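Local structure of UDP-N-acetylglucosamine 2-epimerase (Listeria monocytogenes, 3OT5) at residues Ala26-Met31 with Asn114-Leu119; Gln138-His143 with Met169-Phe174. The protein probably catalyses the epimerisation at C2 of the sugar that interconverts UDP-N-acetylglucosamine and UDP-N-acetylmannosamine. All coordinates share one frame; numbering follows the deposited sequence.

Contact 1 (Ala26-Met31 with Asn114-Leu119)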
# COMPACT_ATOMS: atom_id res chain seq x y z
N ALA A 26 0.84 34.10 4.64
CA ALA A 26 1.24 33.22 3.49
C ALA A 26 1.30 31.75 3.91
O ALA A 26 2.01 31.39 4.84
CB ALA A 26 2.58 33.67 2.93
N LYS A 27 0.54 30.91 3.20
CA LYS A 27 0.52 29.50 3.49
C LYS A 27 1.51 28.77 2.60
O LYS A 27 2.03 29.32 1.62
CB LYS A 27 -0.86 28.90 3.18
CG LYS A 27 -2.06 29.58 3.80
CD LYS A 27 -2.02 29.59 5.31
CE LYS A 27 -3.35 30.10 5.86
NZ LYS A 27 -3.70 31.41 5.27
N ILE A 28 1.76 27.51 2.95
CA ILE A 28 2.58 26.64 2.15
C ILE A 28 1.57 25.95 1.25
O ILE A 28 0.73 25.18 1.73
CB ILE A 28 3.32 25.59 3.00
CG1 ILE A 28 4.21 26.29 4.03
CG2 ILE A 28 4.15 24.67 2.10
CD1 ILE A 28 4.94 25.33 4.96
N LYS A 29 1.59 26.26 -0.04
CA LYS A 29 0.64 25.66 -0.96
C LYS A 29 1.19 24.35 -1.46
O LYS A 29 2.18 24.33 -2.17
CB LYS A 29 0.30 26.60 -2.12
CG LYS A 29 -0.77 26.03 -3.05
CD LYS A 29 -1.27 27.07 -4.03
CE LYS A 29 -2.47 26.57 -4.81
NZ LYS A 29 -3.01 27.59 -5.74
N VAL A 30 0.55 23.26 -1.05
CA VAL A 30 0.97 21.91 -1.43
C VAL A 30 -0.01 21.31 -2.44
O VAL A 30 -1.21 21.24 -2.19
CB VAL A 30 0.99 20.97 -0.25
CG1 VAL A 30 1.46 19.57 -0.70
CG2 VAL A 30 1.87 21.51 0.87
N MET A 31 0.53 20.89 -3.57
CA MET A 31 -0.24 20.28 -4.62
C MET A 31 0.05 18.80 -4.58
O MET A 31 1.17 18.40 -4.83
CB MET A 31 0.15 20.86 -5.98
CG MET A 31 -0.57 20.23 -7.13
SD MET A 31 -0.15 20.96 -8.70
CE MET A 31 -0.76 22.63 -8.47
N ASN A 114 0.69 27.72 -9.20
CA ASN A 114 1.95 28.17 -8.58
C ASN A 114 2.12 27.67 -7.14
O ASN A 114 2.31 28.47 -6.21
CB ASN A 114 2.09 29.70 -8.63
CG ASN A 114 3.52 30.18 -8.31
OD1 ASN A 114 4.48 29.40 -8.39
ND2 ASN A 114 3.66 31.47 -7.97
N PRO A 115 2.05 26.35 -6.95
CA PRO A 115 2.24 25.82 -5.63
C PRO A 115 3.68 25.91 -5.19
O PRO A 115 4.59 25.99 -6.02
CB PRO A 115 1.88 24.34 -5.79
CG PRO A 115 2.22 24.04 -7.21
CD PRO A 115 1.78 25.28 -7.93
N ASP A 116 3.88 25.90 -3.88
CA ASP A 116 5.21 25.93 -3.31
C ASP A 116 5.85 24.56 -3.41
O ASP A 116 7.06 24.43 -3.49
CB ASP A 116 5.11 26.34 -1.86
CG ASP A 116 4.57 27.72 -1.72
OD1 ASP A 116 4.94 28.57 -2.55
OD2 ASP A 116 3.80 27.96 -0.78
N ILE A 117 5.03 23.52 -3.41
CA ILE A 117 5.56 22.18 -3.48
C ILE A 117 4.55 21.25 -4.06
O ILE A 117 3.36 21.38 -3.81
CB ILE A 117 6.02 21.69 -2.09
CG1 ILE A 117 6.66 20.30 -2.18
CG2 ILE A 117 4.84 21.67 -1.10
CD1 ILE A 117 7.23 19.83 -0.86
N VAL A 118 5.05 20.32 -4.85
CA VAL A 118 4.21 19.34 -5.48
C VAL A 118 4.63 18.00 -4.92
O VAL A 118 5.83 17.71 -4.81
CB VAL A 118 4.39 19.33 -6.99
CG1 VAL A 118 3.47 18.27 -7.62
CG2 VAL A 118 4.08 20.70 -7.54
N LEU A 119 3.63 17.19 -4.54
CA LEU A 119 3.91 15.87 -4.00
C LEU A 119 3.42 14.82 -4.96
O LEU A 119 2.25 14.81 -5.35
CB LEU A 119 3.25 15.66 -2.63
CG LEU A 119 3.63 16.66 -1.55
CD1 LEU A 119 2.82 16.40 -0.29
CD2 LEU A 119 5.14 16.62 -1.29
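V30 and I117 lie side by side on neighbouring parallel strands of a Rossmann-type sheet, both pointing to the face covered by helix 37-51. Their CG2 methyls meet at 3.6 Å, and branching at CB suits both residues to an extended backbone. The other methyl of V30, CG1, presses on L119 CD1 at 3.5 Å, a tight fit for two carbons. M31 and V118 point to the opposite face, under helix 95-113. M31 stretches out with CG anti to the backbone N (chi1 178°), then bends at its last torsion (-64°), which brings M31 CE against the CG-CD side of the P115 ring, 3.5 Å from P115 CG; a flexible thioether adapts well to that rigid ring. K29 crosses P115 with its aliphatic part and carries NZ on to a salt bridge with E113, at the end of the same helix.

Between the strands, M31 N donates to I117 O and M31 O accepts from L119 N, the usual parallel pattern. Just before strand 117-119 begins, D116 replaces a backbone acceptor with its carboxylate: OD2 takes the K29 N-H at 2.9 Å, nearly straight (168°) but from above the carboxylate plane. K29 O, in turn, is gripped twice, by I117 N almost in line with the carbonyl and by D116 N on a lone pair in the carbonyl plane, at 2.9 Å.

Contact 2 (Gln138-His143 with Met169-Phe174)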
# COMPACT_ATOMS: atom_id res chain seq x y z
N GLN A 138 10.22 24.71 -11.95
CA GLN A 138 11.09 25.09 -10.85
C GLN A 138 10.38 25.19 -9.49
O GLN A 138 10.58 26.15 -8.74
CB GLN A 138 11.85 26.35 -11.18
CG GLN A 138 12.76 26.16 -12.38
CD GLN A 138 13.65 27.35 -12.65
OE1 GLN A 138 13.29 28.49 -12.35
NE2 GLN A 138 14.82 27.09 -13.22
N LYS A 139 9.55 24.18 -9.20
CA LYS A 139 8.85 24.08 -7.92
C LYS A 139 9.50 22.97 -7.13
O LYS A 139 10.06 22.02 -7.70
CB LYS A 139 7.38 23.69 -8.08
CG LYS A 139 6.34 24.75 -8.37
CD LYS A 139 6.67 25.68 -9.47
CE LYS A 139 7.35 26.92 -8.96
NZ LYS A 139 6.37 27.75 -8.20
N MET A 140 9.40 23.05 -5.82
CA MET A 140 9.96 22.03 -4.99
C MET A 140 9.15 20.74 -5.20
O MET A 140 7.92 20.78 -5.32
CB MET A 140 9.96 22.46 -3.54
CG MET A 140 10.68 21.49 -2.65
SD MET A 140 10.79 22.11 -1.00
CE MET A 140 11.69 20.77 -0.19
N LEU A 141 9.86 19.62 -5.30
CA LEU A 141 9.26 18.32 -5.52
C LEU A 141 9.46 17.41 -4.33
O LEU A 141 10.59 17.17 -3.89
CB LEU A 141 9.88 17.66 -6.77
CG LEU A 141 9.29 16.30 -7.16
CD1 LEU A 141 7.79 16.39 -7.38
CD2 LEU A 141 9.98 15.77 -8.42
N GLY A 142 8.36 16.90 -3.80
CA GLY A 142 8.40 15.99 -2.68
C GLY A 142 7.98 14.63 -3.20
O GLY A 142 7.00 14.53 -3.95
N HIS A 143 8.70 13.60 -2.79
CA HIS A 143 8.42 12.24 -3.25
C HIS A 143 7.97 11.36 -2.10
O HIS A 143 8.76 11.02 -1.21
CB HIS A 143 9.66 11.72 -3.98
CG HIS A 143 9.48 10.43 -4.70
ND1 HIS A 143 10.53 9.58 -4.96
CD2 HIS A 143 8.37 9.82 -5.18
CE1 HIS A 143 10.08 8.52 -5.62
NE2 HIS A 143 8.77 8.64 -5.75
N MET A 169 14.98 13.98 -9.46
CA MET A 169 14.29 15.26 -9.52
C MET A 169 13.80 15.74 -8.16
O MET A 169 13.71 16.93 -7.93
CB MET A 169 13.10 15.17 -10.47
CG MET A 169 13.51 14.87 -11.89
SD MET A 169 12.09 14.76 -12.97
CE MET A 169 11.22 13.34 -12.31
N ALA A 170 13.49 14.81 -7.27
CA ALA A 170 12.98 15.17 -5.95
C ALA A 170 13.94 16.03 -5.13
O ALA A 170 15.16 15.84 -5.14
CB ALA A 170 12.61 13.90 -5.17
N ASP A 171 13.34 16.95 -4.39
CA ASP A 171 14.06 17.82 -3.49
C ASP A 171 13.94 17.27 -2.08
O ASP A 171 14.79 17.51 -1.26
CB ASP A 171 13.45 19.21 -3.54
CG ASP A 171 13.60 19.84 -4.88
OD1 ASP A 171 14.75 19.99 -5.33
OD2 ASP A 171 12.58 20.20 -5.47
N ILE A 172 12.88 16.52 -1.82
CA ILE A 172 12.67 15.95 -0.50
C ILE A 172 12.06 14.56 -0.68
O ILE A 172 11.15 14.34 -1.50
CB ILE A 172 11.88 16.93 0.41
CG1 ILE A 172 11.71 16.38 1.82
CG2 ILE A 172 10.55 17.29 -0.20
CD1 ILE A 172 11.21 17.45 2.81
N HIS A 173 12.60 13.60 0.06
CA HIS A 173 12.21 12.22 -0.06
C HIS A 173 11.63 11.72 1.23
O HIS A 173 12.21 11.90 2.31
CB HIS A 173 13.45 11.39 -0.39
CG HIS A 173 14.24 11.92 -1.54
ND1 HIS A 173 14.10 11.45 -2.83
CD2 HIS A 173 15.16 12.91 -1.60
CE1 HIS A 173 14.91 12.11 -3.63
NE2 HIS A 173 15.56 13.01 -2.91
N PHE A 174 10.48 11.08 1.12
CA PHE A 174 9.81 10.54 2.26
C PHE A 174 9.87 9.03 2.04
O PHE A 174 9.08 8.47 1.31
CB PHE A 174 8.38 11.10 2.32
CG PHE A 174 8.32 12.60 2.18
CD1 PHE A 174 8.76 13.43 3.20
CD2 PHE A 174 7.82 13.19 1.02
CE1 PHE A 174 8.70 14.80 3.08
CE2 PHE A 174 7.74 14.56 0.89
CZ PHE A 174 8.20 15.37 1.92
O HOH W 1 13.15 9.59 -4.24
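M140 opens the contact at the start of its strand by reaching across D171 to I172. Its CG stands opposite the backbone N (chi1 -174°) and the rest of the chain runs on extended, past the D171 carboxylate, to set M140 CE 3.7 Å from I172 CG2; an unbranched, flexible side chain thus spans both an acidic and an aliphatic neighbour.

At L141 the backbone is held from both ends. Its N-H goes to D171 OD2 at 2.8 Å, on the anti lone pair of that oxygen, while its carbonyl oxygen receives two N-H groups, those of D171 and I172, both in the carbonyl plane. Aspartate fits here because its short carboxylate side chain puts OD2 within reach of L141 N while the backbone N-H of the same residue serves L141 O. The L141 side chain turns to the other face, where CD2 packs on M169 CB at 3.8 Å, at the end of helix 159-169.

G142 pairs with I172. With hydrogen alone at its alpha carbon, it lets I172 CG2 come within 3.5 Å of G142 CA, and the F174 ring approaches obliquely, F174 CE2 being 3.9 Å from G142 CA.

H143 resumes regular parallel bonding, its N-H to I172 O and its carbonyl to F174 N. One water lies in plane at the edges of the H143 and H173 rings, hydrogen-bonded to H143 ND1 (2.7 Å) and to H173 ND1; a ring nitrogen on each side suits histidine to this bridge. H143 NE2 donates to the backbone carbonyl oxygen of G122.

The two strands and helix 159-169 form a beta-alpha-beta unit; strand 117-121 adjoins strand 140-144, helix 125-136 covers L141 and M169, and helix 380-392 covers M140 and F174.

Contacts 1 and 2 lie in the same seven-stranded parallel sheet, their centres about 12 Å apart, and both segments of contact 1 come earlier in the chain than those of contact 2. Their inner strands, 117-121 and 140-144, are neighbours, joined through V118, whose N and O probably bond to M140 O and G142 N. Across the sheet, strands 28-34, 117-121, 140-144 and 172-175 thus run consecutively, and contact 1 lies where the strand order turns back, from strand 28-34 to strand 117-121, as in a Rossmann fold. Helix 380-392, from the end of the chain, packs on residues of both contacts, so the C-terminal part helps cover this N-terminal sheet.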